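Local structure of 11S globulin isoform 1 (Cocos nucifera, 5WPW) at residues V39-R44 with I137-T142; S55-P60 with R151-F156; R69-L74 with V107-E112; W125-G130 with N217-L222. The protein serves as a seed storage protein of coconut, a hexameric 11S globulin whose subunits each carry two cupin domains and act as a nutrient reserve. The protein carries 2 engineered substitutions. All blocks are in the same frame, centred on the assembly; numbering follows the deposited sequence.

Contact 1: V39-R44 with I137-T142; sequences VSTIRR and ITVLDT
Within the antiparallel sheet of the N-terminal cupin domain, strands 40-46 and 134-140 lie side by side, and Ser-40 to Ile-42 pair with Thr-138 to Leu-140. The axes of the segments 40-44 and 137-140 approach to 4.8 Å with their directions 161° apart, as expected for antiparallel neighbours. Two hydrogen-bonded pairs carry the ladder. Leu-140 N reaches Ser-40 O at 2.8 Å in a nearly straight bond of 176°, and Ser-40 N answers to Leu-140 O; Ile-42 and Thr-138 exchange the same two bonds. On one face of the sheet, Ile-42 CG1 lies beside Thr-138 CB at 3.7 Å, the two side chains pointing the same way. That position follows from chi1 of 77°, which sets CG1 between the backbone N and the carbonyl carbon. The other face carries Thr-41 and Val-139: Thr-41 OG1 is buried against Val-139 CG2 at 3.9 Å and has no hydrogen-bonding partner in the model. Val-39 adds its CB to Val-139 CG1, while Phe-34 of helix 32-37 packs on both Val-39 and Thr-41. Beside Thr-142, Ser-40 OG bonds to Glu-29, and one water joins Ser-40 OG to Thr-142 OG1, lying 2.7 Å from the latter.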
loop_
_atom_site.group_PDB
_atom_site.type_symbol
_atom_site.label_atom_id
_atom_site.label_comp_id
_atom_site.label_asym_id
_atom_site.label_seq_id
_atom_site.Cartn_x
_atom_site.Cartn_y
_atom_site.Cartn_z
ATOM N N VAL A 39 27.783 -4.178 1.227
ATOM C CA VAL A 39 27.961 -2.781 0.853
ATOM C C VAL A 39 29.371 -2.588 0.292
ATOM O O VAL A 39 30.256 -3.432 0.460
ATOM C CB VAL A 39 27.716 -1.813 2.037
ATOM C CG1 VAL A 39 26.266 -1.923 2.557
ATOM C CG2 VAL A 39 28.678 -2.097 3.147
ATOM N N SER A 40 29.542 -1.482 -0.433
ATOM C CA SER A 40 30.831 -0.899 -0.781
ATOM C C SER A 40 30.863 0.536 -0.272
ATOM O O SER A 40 29.850 1.242 -0.334
ATOM C CB SER A 40 31.069 -0.900 -2.303
ATOM O OG SER A 40 30.665 -2.129 -2.882
ATOM N N THR A 41 32.022 0.984 0.213
ATOM C CA THR A 41 32.161 2.318 0.784
ATOM C C THR A 41 33.296 3.045 0.076
ATOM O O THR A 41 34.311 2.435 -0.288
ATOM C CB THR A 41 32.438 2.278 2.304
ATOM O OG1 THR A 41 31.311 1.721 2.999
ATOM C CG2 THR A 41 32.677 3.681 2.855
ATOM N N ILE A 42 33.098 4.331 -0.174
ATOM C CA ILE A 42 34.145 5.165 -0.743
ATOM C C ILE A 42 34.145 6.496 -0.014
ATOM O O ILE A 42 33.107 6.980 0.453
ATOM C CB ILE A 42 33.987 5.370 -2.271
ATOM C CG1 ILE A 42 32.895 6.382 -2.586
ATOM C CG2 ILE A 42 33.711 4.061 -2.987
ATOM C CD1 ILE A 42 32.575 6.470 -4.078
ATOM N N ARG A 43 35.331 7.072 0.120
ATOM C CA ARG A 43 35.497 8.423 0.625
ATOM C C ARG A 43 36.093 9.276 -0.485
ATOM O O ARG A 43 37.035 8.854 -1.156
ATOM C CB ARG A 43 36.408 8.465 1.863
ATOM C CG ARG A 43 36.540 9.875 2.446
ATOM C CD ARG A 43 37.762 10.021 3.344
ATOM N NE ARG A 43 37.631 9.205 4.542
ATOM C CZ ARG A 43 38.621 8.506 5.080
ATOM N NH1 ARG A 43 39.822 8.530 4.519
ATOM N NH2 ARG A 43 38.406 7.767 6.168
ATOM N N ARG A 44 35.543 10.467 -0.678
ATOM C CA ARG A 44 36.055 11.409 -1.663
ATOM C C ARG A 44 36.427 12.732 -1.016
ATOM O O ARG A 44 35.719 13.229 -0.130
ATOM C CB ARG A 44 35.039 11.685 -2.755
ATOM C CG ARG A 44 35.277 10.935 -3.988
ATOM C CD ARG A 44 34.440 11.518 -5.073
ATOM N NE ARG A 44 33.283 10.688 -5.352
ATOM C CZ ARG A 44 33.317 9.616 -6.131
ATOM N NH1 ARG A 44 32.217 8.915 -6.338
ATOM N NH2 ARG A 44 34.453 9.253 -6.704
ATOM N N ILE A 137 31.520 10.819 2.461
ATOM C CA ILE A 137 31.587 9.381 2.682
ATOM C C ILE A 137 30.321 8.758 2.108
ATOM O O ILE A 137 29.205 9.176 2.448
ATOM C CB ILE A 137 31.764 9.019 4.164
ATOM C CG1 ILE A 137 31.511 7.534 4.314
ATOM C CG2 ILE A 137 30.821 9.806 5.024
ATOM C CD1 ILE A 137 31.926 6.959 5.587
ATOM N N THR A 138 30.504 7.788 1.217
ATOM C CA THR A 138 29.421 7.162 0.460
ATOM C C THR A 138 29.329 5.680 0.763
ATOM O O THR A 138 30.339 4.970 0.685
ATOM C CB THR A 138 29.658 7.345 -1.033
ATOM O OG1 THR A 138 29.456 8.715 -1.360
ATOM C CG2 THR A 138 28.718 6.459 -1.832
ATOM N N VAL A 139 28.118 5.196 1.076
ATOM C CA VAL A 139 27.868 3.770 1.271
ATOM C C VAL A 139 26.886 3.336 0.181
ATOM O O VAL A 139 25.801 3.921 0.052
ATOM C CB VAL A 139 27.311 3.461 2.678
ATOM C CG1 VAL A 139 27.134 1.979 2.862
ATOM C CG2 VAL A 139 28.219 4.024 3.782
ATOM N N LEU A 140 27.302 2.379 -0.644
ATOM C CA LEU A 140 26.502 1.864 -1.752
ATOM C C LEU A 140 25.956 0.480 -1.393
ATOM O O LEU A 140 26.725 -0.416 -1.027
ATOM C CB LEU A 140 27.343 1.763 -3.022
ATOM C CG LEU A 140 27.859 3.032 -3.713
ATOM C CD1 LEU A 140 29.367 3.031 -3.805
ATOM C CD2 LEU A 140 27.215 3.118 -5.108
ATOM N N ASP A 141 24.638 0.291 -1.498
ATOM C CA ASP A 141 24.063 -1.009 -1.113
ATOM C C ASP A 141 24.038 -1.897 -2.347
ATOM O O ASP A 141 23.079 -1.909 -3.103
ATOM C CB ASP A 141 22.681 -0.844 -0.494
ATOM C CG ASP A 141 22.123 -2.160 0.051
ATOM O OD1 ASP A 141 22.822 -3.193 -0.019
ATOM O OD2 ASP A 141 20.981 -2.157 0.553
ATOM N N THR A 142 25.117 -2.647 -2.560
ATOM C CA THR A 142 25.226 -3.506 -3.730
ATOM C C THR A 142 24.454 -4.810 -3.582
ATOM O O THR A 142 24.359 -5.570 -4.556
ATOM C CB THR A 142 26.696 -3.796 -4.009
ATOM O OG1 THR A 142 27.306 -4.288 -2.810
ATOM C CG2 THR A 142 27.424 -2.492 -4.423
HETATM O O HOH W 1 30.016 -4.575 -2.742
#

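Contact 2: S55-P60 with R151-F156; sequences SMSNAP and RSHRQF
Backbone pairing of Met-56 with Phe-156 joins strand 50-57 to strand 155-157 in the curled sheet of the N-terminal cupin domain. Phe-156 N donates to Met-56 O at 2.8 Å, Met-56 N returns a bond to Phe-156 O, and Asn-58 N extends the ladder to Arg-154 O. Side-chain polar bonds continue it where the strand ends. The Asn-58 amide grips the opposite backbone twice: OD1 accepts from Arg-154 N at 2.9 Å, the donor standing 55° out of the carbonyl plane, while ND2 donates a hydrogen bond to Ser-152 O, which lies in the amide plane. A chi1 of 67° sets CG between the backbone N and the carbonyl carbon, the amide facing segment 151-156. Ser-57 OG meets His-153 NE2 at 2.8 Å, at the ring edge, and Gln-155 NE2 makes a weak bond to Ser-55 OG. The apolar component is a Met-aromatic contact: Met-56 SD is 4.6 Å from the Phe-156 ring centroid, approaching obliquely, and CE rests on Phe-156 CB at 3.7 Å. Arg-154 sends its guanidinium away to Asp-150 and to Asp-325 of a neighbouring subunit. The chemistry implies that Asn-58's side-chain amide carries the pairing past strand 50-57, beside an arginine shared between two subunits.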
loop_
_atom_site.group_PDB
_atom_site.type_symbol
_atom_site.label_atom_id
_atom_site.label_comp_id
_atom_site.label_asym_id
_atom_site.label_seq_id
_atom_site.Cartn_x
_atom_site.Cartn_y
_atom_site.Cartn_z
ATOM N N SER A 55 28.072 10.556 -13.454
ATOM C CA SER A 55 28.192 9.106 -13.502
ATOM C C SER A 55 26.972 8.511 -12.817
ATOM O O SER A 55 26.250 9.201 -12.089
ATOM C CB SER A 55 29.490 8.609 -12.842
ATOM O OG SER A 55 29.445 8.670 -11.413
ATOM N N MET A 56 26.741 7.230 -13.068
ATOM C CA MET A 56 25.642 6.531 -12.422
ATOM C C MET A 56 26.135 5.168 -11.969
ATOM O O MET A 56 27.084 4.614 -12.531
ATOM C CB MET A 56 24.404 6.442 -13.310
ATOM C CG MET A 56 24.578 5.787 -14.634
ATOM S SD MET A 56 24.209 4.020 -14.518
ATOM C CE MET A 56 24.215 3.613 -16.270
ATOM N N SER A 57 25.506 4.647 -10.915
ATOM C CA SER A 57 25.920 3.405 -10.282
ATOM C C SER A 57 24.775 2.392 -10.305
ATOM O O SER A 57 23.605 2.765 -10.369
ATOM C CB SER A 57 26.368 3.633 -8.830
ATOM O OG SER A 57 27.612 4.348 -8.767
ATOM N N ASN A 58 25.133 1.109 -10.288
ATOM C CA ASN A 58 24.158 0.018 -10.245
ATOM C C ASN A 58 23.499 -0.133 -8.882
ATOM O O ASN A 58 22.529 -0.892 -8.772
ATOM C CB ASN A 58 24.825 -1.313 -10.614
ATOM C CG ASN A 58 25.861 -1.787 -9.553
ATOM O OD1 ASN A 58 26.613 -0.979 -8.984
ATOM N ND2 ASN A 58 25.902 -3.097 -9.296
ATOM N N ALA A 59 24.004 0.539 -7.860
ATOM C CA ALA A 59 23.513 0.388 -6.492
ATOM C C ALA A 59 23.023 1.719 -5.935
ATOM O O ALA A 59 23.618 2.774 -6.228
ATOM C CB ALA A 59 24.611 -0.167 -5.601
ATOM N N PRO A 60 21.928 1.727 -5.176
ATOM C CA PRO A 60 21.530 2.962 -4.492
ATOM C C PRO A 60 22.556 3.284 -3.420
ATOM O O PRO A 60 23.271 2.402 -2.935
ATOM C CB PRO A 60 20.163 2.624 -3.892
ATOM C CG PRO A 60 20.227 1.129 -3.652
ATOM C CD PRO A 60 21.075 0.580 -4.801
ATOM N N ARG A 151 27.126 -8.414 -7.156
ATOM C CA ARG A 151 27.244 -7.773 -5.845
ATOM C C ARG A 151 28.580 -7.030 -5.726
ATOM O O ARG A 151 29.419 -7.318 -4.880
ATOM C CB ARG A 151 27.111 -8.808 -4.731
ATOM C CG ARG A 151 25.699 -9.124 -4.265
ATOM C CD ARG A 151 25.677 -9.469 -2.739
ATOM N NE ARG A 151 26.892 -10.174 -2.310
ATOM C CZ ARG A 151 27.397 -10.165 -1.073
ATOM N NH1 ARG A 151 26.803 -9.488 -0.099
ATOM N NH2 ARG A 151 28.511 -10.842 -0.811
ATOM N N SER A 152 28.785 -6.076 -6.624
ATOM C CA SER A 152 29.941 -5.190 -6.540
ATOM C C SER A 152 29.510 -3.842 -7.081
ATOM O O SER A 152 28.494 -3.742 -7.772
ATOM C CB SER A 152 31.145 -5.741 -7.313
ATOM O OG SER A 152 31.068 -5.424 -8.698
ATOM N N HIS A 153 30.284 -2.807 -6.755
ATOM C CA HIS A 153 30.002 -1.453 -7.221
ATOM C C HIS A 153 30.426 -1.293 -8.680
ATOM O O HIS A 153 31.622 -1.249 -8.980
ATOM C CB HIS A 153 30.729 -0.416 -6.376
ATOM C CG HIS A 153 30.472 0.984 -6.832
ATOM N ND1 HIS A 153 31.384 2.005 -6.679
ATOM C CD2 HIS A 153 29.401 1.526 -7.457
ATOM C CE1 HIS A 153 30.878 3.124 -7.167
ATOM N NE2 HIS A 153 29.680 2.857 -7.656
ATOM N N ARG A 154 29.456 -1.183 -9.586
ATOM C CA ARG A 154 29.722 -0.874 -10.987
ATOM C C ARG A 154 29.351 0.590 -11.208
ATOM O O ARG A 154 28.171 0.961 -11.112
ATOM C CB ARG A 154 28.932 -1.783 -11.938
ATOM C CG ARG A 154 28.728 -3.245 -11.491
ATOM C CD ARG A 154 29.704 -4.242 -12.141
ATOM N NE ARG A 154 29.787 -4.109 -13.602
ATOM C CZ ARG A 154 29.405 -5.025 -14.490
ATOM N NH1 ARG A 154 28.896 -6.186 -14.103
ATOM N NH2 ARG A 154 29.554 -4.781 -15.787
ATOM N N GLN A 155 30.352 1.411 -11.521
ATOM C CA GLN A 155 30.167 2.821 -11.834
ATOM C C GLN A 155 30.306 3.054 -13.335
ATOM O O GLN A 155 31.281 2.609 -13.946
ATOM C CB GLN A 155 31.182 3.687 -11.079
ATOM C CG GLN A 155 30.733 5.117 -10.869
ATOM C CD GLN A 155 31.887 6.102 -10.824
ATOM O OE1 GLN A 155 33.011 5.776 -11.206
ATOM N NE2 GLN A 155 31.617 7.312 -10.363
ATOM N N PHE A 156 29.334 3.763 -13.908
ATOM C CA PHE A 156 29.245 4.049 -15.335
ATOM C C PHE A 156 29.456 5.542 -15.510
ATOM O O PHE A 156 28.561 6.332 -15.203
ATOM C CB PHE A 156 27.886 3.634 -15.908
ATOM C CG PHE A 156 27.585 2.148 -15.808
ATOM C CD1 PHE A 156 27.310 1.558 -14.589
ATOM C CD2 PHE A 156 27.560 1.352 -16.952
ATOM C CE1 PHE A 156 27.014 0.181 -14.517
ATOM C CE2 PHE A 156 27.265 0.002 -16.891
ATOM C CZ PHE A 156 26.996 -0.590 -15.674
#

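Contact 3: R69-L74 with V107-E112; sequences RGIVGL and VYQFQE
Gly-70 lies against the Phe-110 ring, its CA 3.9 Å from the ring centroid and 28° off the normal, a CH-pi contact over the face. Gly-70 N sits above the same face, over the ring centre. With no side chain on Gly-70, the ring lies directly on its backbone, Phe-110 CZ 3.6 Å from Gly-70 CA. Chi1 of 69° places Phe-110 CG between its own backbone N and carbonyl carbon, folding the ring back across the partner strand. Val-72 closes on it at about a right angle, CG2 touching Phe-110 CD2 at 3.5 Å. Farther along, the edge of the Tyr-108 ring meets backbone: CD2 is 3.4 Å from Val-72 O, and Leu-74 CB packs on CE2.

The backbone ladder positions these groups. Val-72 N to Tyr-108 O is short at 2.6 Å, and Tyr-108 N returns a bond to Val-72 O. Gly-70 and Phe-110 also exchange two bonds, but both donors stand well above the carbonyl planes, and Gly-70 N to Phe-110 O stretches to 3.3 Å. On the other face, Ile-71 CG2 touches Val-107 CB at 3.9 Å. At the margin, a water bridges Leu-74 O and Tyr-108 OH.

Farther out, Cys-126 of strand 124-127 backs both Val-72 and Phe-110, and Leu-116 of strand 114-118 also meets Val-72. The strand axes run 144° apart, a markedly twisted antiparallel pair, as befits the curled sheet that forms one side of the cupin beta-barrel.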
loop_
_atom_site.group_PDB
_atom_site.type_symbol
_atom_site.label_atom_id
_atom_site.label_comp_id
_atom_site.label_asym_id
_atom_site.label_seq_id
_atom_site.Cartn_x
_atom_site.Cartn_y
_atom_site.Cartn_z
ATOM N N ARG A 69 30.991 22.575 1.512
ATOM C CA ARG A 69 29.712 22.913 0.921
ATOM C C ARG A 69 29.858 22.939 -0.591
ATOM O O ARG A 69 30.969 23.024 -1.132
ATOM C CB ARG A 69 29.170 24.244 1.439
ATOM C CG ARG A 69 30.022 25.444 1.093
ATOM C CD ARG A 69 29.316 26.719 1.501
ATOM N NE ARG A 69 28.491 27.273 0.423
ATOM C CZ ARG A 69 28.872 28.274 -0.367
ATOM N NH1 ARG A 69 30.070 28.825 -0.209
ATOM N NH2 ARG A 69 28.062 28.720 -1.321
ATOM N N GLY A 70 28.724 22.840 -1.271
ATOM C CA GLY A 70 28.751 22.832 -2.718
ATOM C C GLY A 70 27.387 22.623 -3.341
ATOM O O GLY A 70 26.346 22.877 -2.732
ATOM N N ILE A 71 27.423 22.166 -4.582
ATOM C CA ILE A 71 26.254 22.043 -5.438
ATOM C C ILE A 71 26.198 20.606 -5.912
ATOM O O ILE A 71 27.222 20.047 -6.322
ATOM C CB ILE A 71 26.330 22.998 -6.652
ATOM C CG1 ILE A 71 26.217 24.454 -6.218
ATOM C CG2 ILE A 71 25.235 22.671 -7.660
ATOM C CD1 ILE A 71 25.884 25.370 -7.369
ATOM N N VAL A 72 25.012 20.010 -5.876
ATOM C CA VAL A 72 24.820 18.657 -6.378
ATOM C C VAL A 72 23.740 18.669 -7.451
ATOM O O VAL A 72 22.741 19.389 -7.345
ATOM C CB VAL A 72 24.454 17.675 -5.248
ATOM C CG1 VAL A 72 23.674 16.535 -5.800
ATOM C CG2 VAL A 72 25.708 17.150 -4.591
ATOM N N GLY A 73 23.955 17.880 -8.494
ATOM C CA GLY A 73 22.944 17.659 -9.508
ATOM C C GLY A 73 22.591 16.190 -9.644
ATOM O O GLY A 73 23.466 15.315 -9.755
ATOM N N LEU A 74 21.294 15.921 -9.615
ATOM C CA LEU A 74 20.740 14.594 -9.820
ATOM C C LEU A 74 19.760 14.696 -10.973
ATOM O O LEU A 74 18.777 15.450 -10.900
ATOM C CB LEU A 74 20.040 14.104 -8.559
ATOM C CG LEU A 74 19.346 12.759 -8.677
ATOM C CD1 LEU A 74 20.415 11.730 -8.792
ATOM C CD2 LEU A 74 18.501 12.520 -7.440
ATOM N N VAL A 107 19.174 22.162 -9.074
ATOM C CA VAL A 107 20.434 21.812 -8.462
ATOM C C VAL A 107 20.272 21.953 -6.959
ATOM O O VAL A 107 19.472 22.759 -6.468
ATOM C CB VAL A 107 21.569 22.682 -9.021
ATOM C CG1 VAL A 107 21.705 22.414 -10.529
ATOM C CG2 VAL A 107 21.260 24.127 -8.769
ATOM N N TYR A 108 20.997 21.118 -6.234
ATOM C CA TYR A 108 20.839 20.950 -4.800
ATOM C C TYR A 108 22.089 21.464 -4.101
ATOM O O TYR A 108 23.195 20.974 -4.353
ATOM C CB TYR A 108 20.603 19.480 -4.471
ATOM C CG TYR A 108 19.461 18.871 -5.249
ATOM C CD1 TYR A 108 18.173 18.886 -4.739
ATOM C CD2 TYR A 108 19.671 18.247 -6.477
ATOM C CE1 TYR A 108 17.123 18.316 -5.425
ATOM C CE2 TYR A 108 18.613 17.675 -7.183
ATOM C CZ TYR A 108 17.340 17.721 -6.646
ATOM O OH TYR A 108 16.266 17.166 -7.320
ATOM N N GLN A 109 21.918 22.429 -3.214
ATOM C CA GLN A 109 23.049 23.013 -2.508
ATOM C C GLN A 109 23.191 22.331 -1.163
ATOM O O GLN A 109 22.253 22.326 -0.368
ATOM C CB GLN A 109 22.873 24.519 -2.370
ATOM C CG GLN A 109 22.829 25.165 -3.729
ATOM C CD GLN A 109 23.197 26.615 -3.686
ATOM O OE1 GLN A 109 24.313 26.970 -3.306
ATOM N NE2 GLN A 109 22.258 27.472 -4.065
ATOM N N PHE A 110 24.351 21.745 -0.922
ATOM C CA PHE A 110 24.566 20.913 0.246
ATOM C C PHE A 110 25.588 21.558 1.175
ATOM O O PHE A 110 26.261 22.532 0.833
ATOM C CB PHE A 110 25.017 19.514 -0.171
ATOM C CG PHE A 110 26.389 19.464 -0.768
ATOM C CD1 PHE A 110 27.501 19.281 0.033
ATOM C CD2 PHE A 110 26.565 19.541 -2.140
ATOM C CE1 PHE A 110 28.775 19.213 -0.515
ATOM C CE2 PHE A 110 27.834 19.457 -2.690
ATOM C CZ PHE A 110 28.931 19.302 -1.883
ATOM N N GLN A 111 25.700 21.001 2.373
ATOM C CA GLN A 111 26.596 21.573 3.369
ATOM C C GLN A 111 26.965 20.482 4.358
ATOM O O GLN A 111 26.444 19.368 4.297
ATOM C CB GLN A 111 25.946 22.770 4.068
ATOM C CG GLN A 111 24.892 22.406 5.113
ATOM C CD GLN A 111 24.617 23.541 6.102
ATOM O OE1 GLN A 111 25.262 23.643 7.148
ATOM N NE2 GLN A 111 23.641 24.390 5.776
ATOM N N GLU A 112 27.880 20.812 5.273
ATOM C CA GLU A 112 28.309 19.843 6.276
ATOM C C GLU A 112 27.098 19.280 6.996
ATOM O O GLU A 112 26.145 20.005 7.294
ATOM C CB GLU A 112 29.272 20.490 7.281
ATOM C CG GLU A 112 29.886 19.502 8.274
ATOM C CD GLU A 112 30.570 20.197 9.440
ATOM O OE1 GLU A 112 30.767 19.553 10.499
ATOM O OE2 GLU A 112 30.909 21.385 9.291
HETATM O O HOH W 2 26.746 25.775 -1.919
HETATM O O HOH W 3 16.548 16.790 -10.499
#

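Contact 4: W125-G130 with N217-L222; sequences WCYNNG and NGLQVL
Tyr-127 and Leu-219 form the tight part of this contact, which ties the N-terminal cupin barrel to the loop that follows strand 212-214. Leu-219 CB sits over one face of the phenol ring, 3.5 Å from its centroid and 15° off the normal, a CH-pi contact; it lies nearest to CZ, at 3.4 Å. Leu-219 CD2 reaches back to Tyr-127 CG at 3.6 Å, so two carbons of the leucine follow the ring as the side chains slide past one another in opposite directions. With its CG anti to the backbone N (chi1 173°), Tyr-127 extends toward the loop, and its hydroxyl accepts from Leu-219 N at 3.0 Å with a bent N-H...O angle of 140°.

The other part is looser. Leu-219 CD2 stands 4.3 Å from Trp-125 CZ3, and Val-221 CG1 comes no closer than 4.4 Å to Trp-125 CH2, both approaching the indole obliquely. Val-221 is partly exposed, as is Gly-218 beside the tyrosine hydroxyl. Pro-385 of a neighbouring subunit packs on both Trp-125 and Val-221. Within the chain, strand 70-74 flanks the contact through Ile-71, which touches Trp-125 and Val-221, while His-104 of strand 102-104 meets Val-221.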
loop_
_atom_site.group_PDB
_atom_site.type_symbol
_atom_site.label_atom_id
_atom_site.label_comp_id
_atom_site.label_asym_id
_atom_site.label_seq_id
_atom_site.Cartn_x
_atom_site.Cartn_y
_atom_site.Cartn_z
ATOM N N TRP A 125 26.174 14.476 -10.298
ATOM C CA TRP A 125 27.427 15.234 -10.313
ATOM C C TRP A 125 27.469 16.173 -9.106
ATOM O O TRP A 125 26.438 16.498 -8.507
ATOM C CB TRP A 125 27.607 16.010 -11.649
ATOM C CG TRP A 125 26.513 16.989 -11.963
ATOM C CD1 TRP A 125 25.415 16.764 -12.758
ATOM C CD2 TRP A 125 26.415 18.346 -11.523
ATOM N NE1 TRP A 125 24.639 17.892 -12.820
ATOM C CE2 TRP A 125 25.223 18.875 -12.062
ATOM C CE3 TRP A 125 27.211 19.163 -10.701
ATOM C CZ2 TRP A 125 24.806 20.180 -11.819
ATOM C CZ3 TRP A 125 26.795 20.467 -10.456
ATOM C CH2 TRP A 125 25.601 20.962 -11.011
ATOM N N CYS A 126 28.676 16.641 -8.782
ATOM C CA CYS A 126 28.951 17.293 -7.501
ATOM C C CYS A 126 30.022 18.346 -7.705
ATOM O O CYS A 126 31.097 18.009 -8.203
ATOM C CB CYS A 126 29.450 16.279 -6.476
ATOM S SG CYS A 126 29.735 16.968 -4.849
ATOM N N TYR A 127 29.751 19.584 -7.299
ATOM C CA TYR A 127 30.719 20.672 -7.486
ATOM C C TYR A 127 30.972 21.397 -6.166
ATOM O O TYR A 127 30.027 21.797 -5.471
ATOM C CB TYR A 127 30.234 21.654 -8.551
ATOM C CG TYR A 127 31.097 22.916 -8.703
ATOM C CD1 TYR A 127 32.354 22.861 -9.303
ATOM C CD2 TYR A 127 30.639 24.156 -8.253
ATOM C CE1 TYR A 127 33.153 24.034 -9.452
ATOM C CE2 TYR A 127 31.428 25.335 -8.385
ATOM C CZ TYR A 127 32.675 25.260 -8.988
ATOM O OH TYR A 127 33.448 26.423 -9.131
ATOM N N ASN A 128 32.251 21.604 -5.848
ATOM C CA ASN A 128 32.670 22.302 -4.631
ATOM C C ASN A 128 32.839 23.783 -4.937
ATOM O O ASN A 128 33.819 24.177 -5.566
ATOM C CB ASN A 128 33.973 21.700 -4.106
ATOM C CG ASN A 128 34.467 22.369 -2.827
ATOM O OD1 ASN A 128 33.825 23.276 -2.280
ATOM N ND2 ASN A 128 35.594 21.900 -2.334
ATOM N N ASN A 129 31.898 24.607 -4.481
ATOM C CA ASN A 129 31.964 26.041 -4.719
ATOM C C ASN A 129 32.373 26.833 -3.485
ATOM O O ASN A 129 32.241 28.059 -3.476
ATOM C CB ASN A 129 30.624 26.555 -5.236
ATOM C CG ASN A 129 29.518 26.383 -4.232
ATOM O OD1 ASN A 129 29.703 25.817 -3.151
ATOM N ND2 ASN A 129 28.355 26.862 -4.583
ATOM N N GLY A 130 32.830 26.161 -2.436
ATOM C CA GLY A 130 33.395 26.819 -1.281
ATOM C C GLY A 130 34.896 26.900 -1.423
ATOM O O GLY A 130 35.467 26.591 -2.469
ATOM N N ASN A 217 37.714 28.500 -14.277
ATOM C CA ASN A 217 36.905 29.710 -14.335
ATOM C C ASN A 217 35.739 29.699 -13.369
ATOM O O ASN A 217 34.836 30.536 -13.494
ATOM C CB ASN A 217 36.370 29.920 -15.749
ATOM C CG ASN A 217 37.395 30.509 -16.659
ATOM O OD1 ASN A 217 38.215 31.324 -16.232
ATOM N ND2 ASN A 217 37.367 30.106 -17.931
ATOM N N GLY A 218 35.718 28.766 -12.426
ATOM C CA GLY A 218 34.543 28.576 -11.607
ATOM C C GLY A 218 33.498 27.870 -12.437
ATOM O O GLY A 218 33.604 27.806 -13.667
ATOM N N LEU A 219 32.494 27.308 -11.800
ATOM C CA LEU A 219 31.404 26.666 -12.516
ATOM C C LEU A 219 30.164 27.500 -12.271
ATOM O O LEU A 219 29.699 27.601 -11.134
ATOM C CB LEU A 219 31.203 25.230 -12.043
ATOM C CG LEU A 219 30.144 24.445 -12.811
ATOM C CD1 LEU A 219 30.771 23.921 -14.070
ATOM C CD2 LEU A 219 29.588 23.300 -11.959
ATOM N N GLN A 220 29.619 28.094 -13.319
ATOM C CA GLN A 220 28.383 28.849 -13.190
ATOM C C GLN A 220 27.231 27.988 -13.679
ATOM O O GLN A 220 27.255 27.483 -14.806
ATOM C CB GLN A 220 28.434 30.166 -13.958
ATOM C CG GLN A 220 29.397 31.184 -13.349
ATOM C CD GLN A 220 28.736 32.073 -12.308
ATOM O OE1 GLN A 220 29.005 31.951 -11.111
ATOM N NE2 GLN A 220 27.864 32.971 -12.759
ATOM N N VAL A 221 26.241 27.807 -12.815
ATOM C CA VAL A 221 24.999 27.133 -13.153
ATOM C C VAL A 221 23.876 28.040 -12.680
ATOM O O VAL A 221 24.094 28.985 -11.926
ATOM C CB VAL A 221 24.890 25.740 -12.502
ATOM C CG1 VAL A 221 26.130 24.920 -12.766
ATOM C CG2 VAL A 221 24.639 25.874 -11.007
ATOM N N LEU A 222 22.664 27.758 -13.127
ATOM C CA LEU A 222 21.532 28.520 -12.626
ATOM C C LEU A 222 21.180 28.028 -11.227
ATOM O O LEU A 222 20.972 26.827 -11.017
ATOM C CB LEU A 222 20.334 28.389 -13.558
ATOM C CG LEU A 222 20.478 29.054 -14.931
ATOM C CD1 LEU A 222 19.820 28.197 -15.994
ATOM C CD2 LEU A 222 19.801 30.395 -14.887
#

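Contacts 1 to 3 lie in the N-terminal cupin domain, and contact 4 joins a strand of it to the loop 217-222. Contact 1 lies in the sheet of strands 40-46 and 134-140; the others reach the curled sheet. Contacts 1 and 2 have centres about 10 Å apart and touch, Asp-141 N lying 2.9 Å from Pro-60 O in a probable hydrogen bond. Contacts 3 and 4, about 9 Å apart, meet where strands 70-74 and 124-127 pair. Along the chain, contacts 1 and 2 alternate their segments and both enclose contact 3; contact 4 opens after contact 3 closes, and its segments alternate with those of contacts 1 and 2. Contacts 2 and 4 touch the same neighbouring subunit, so both lie at a subunit interface of the hexamer.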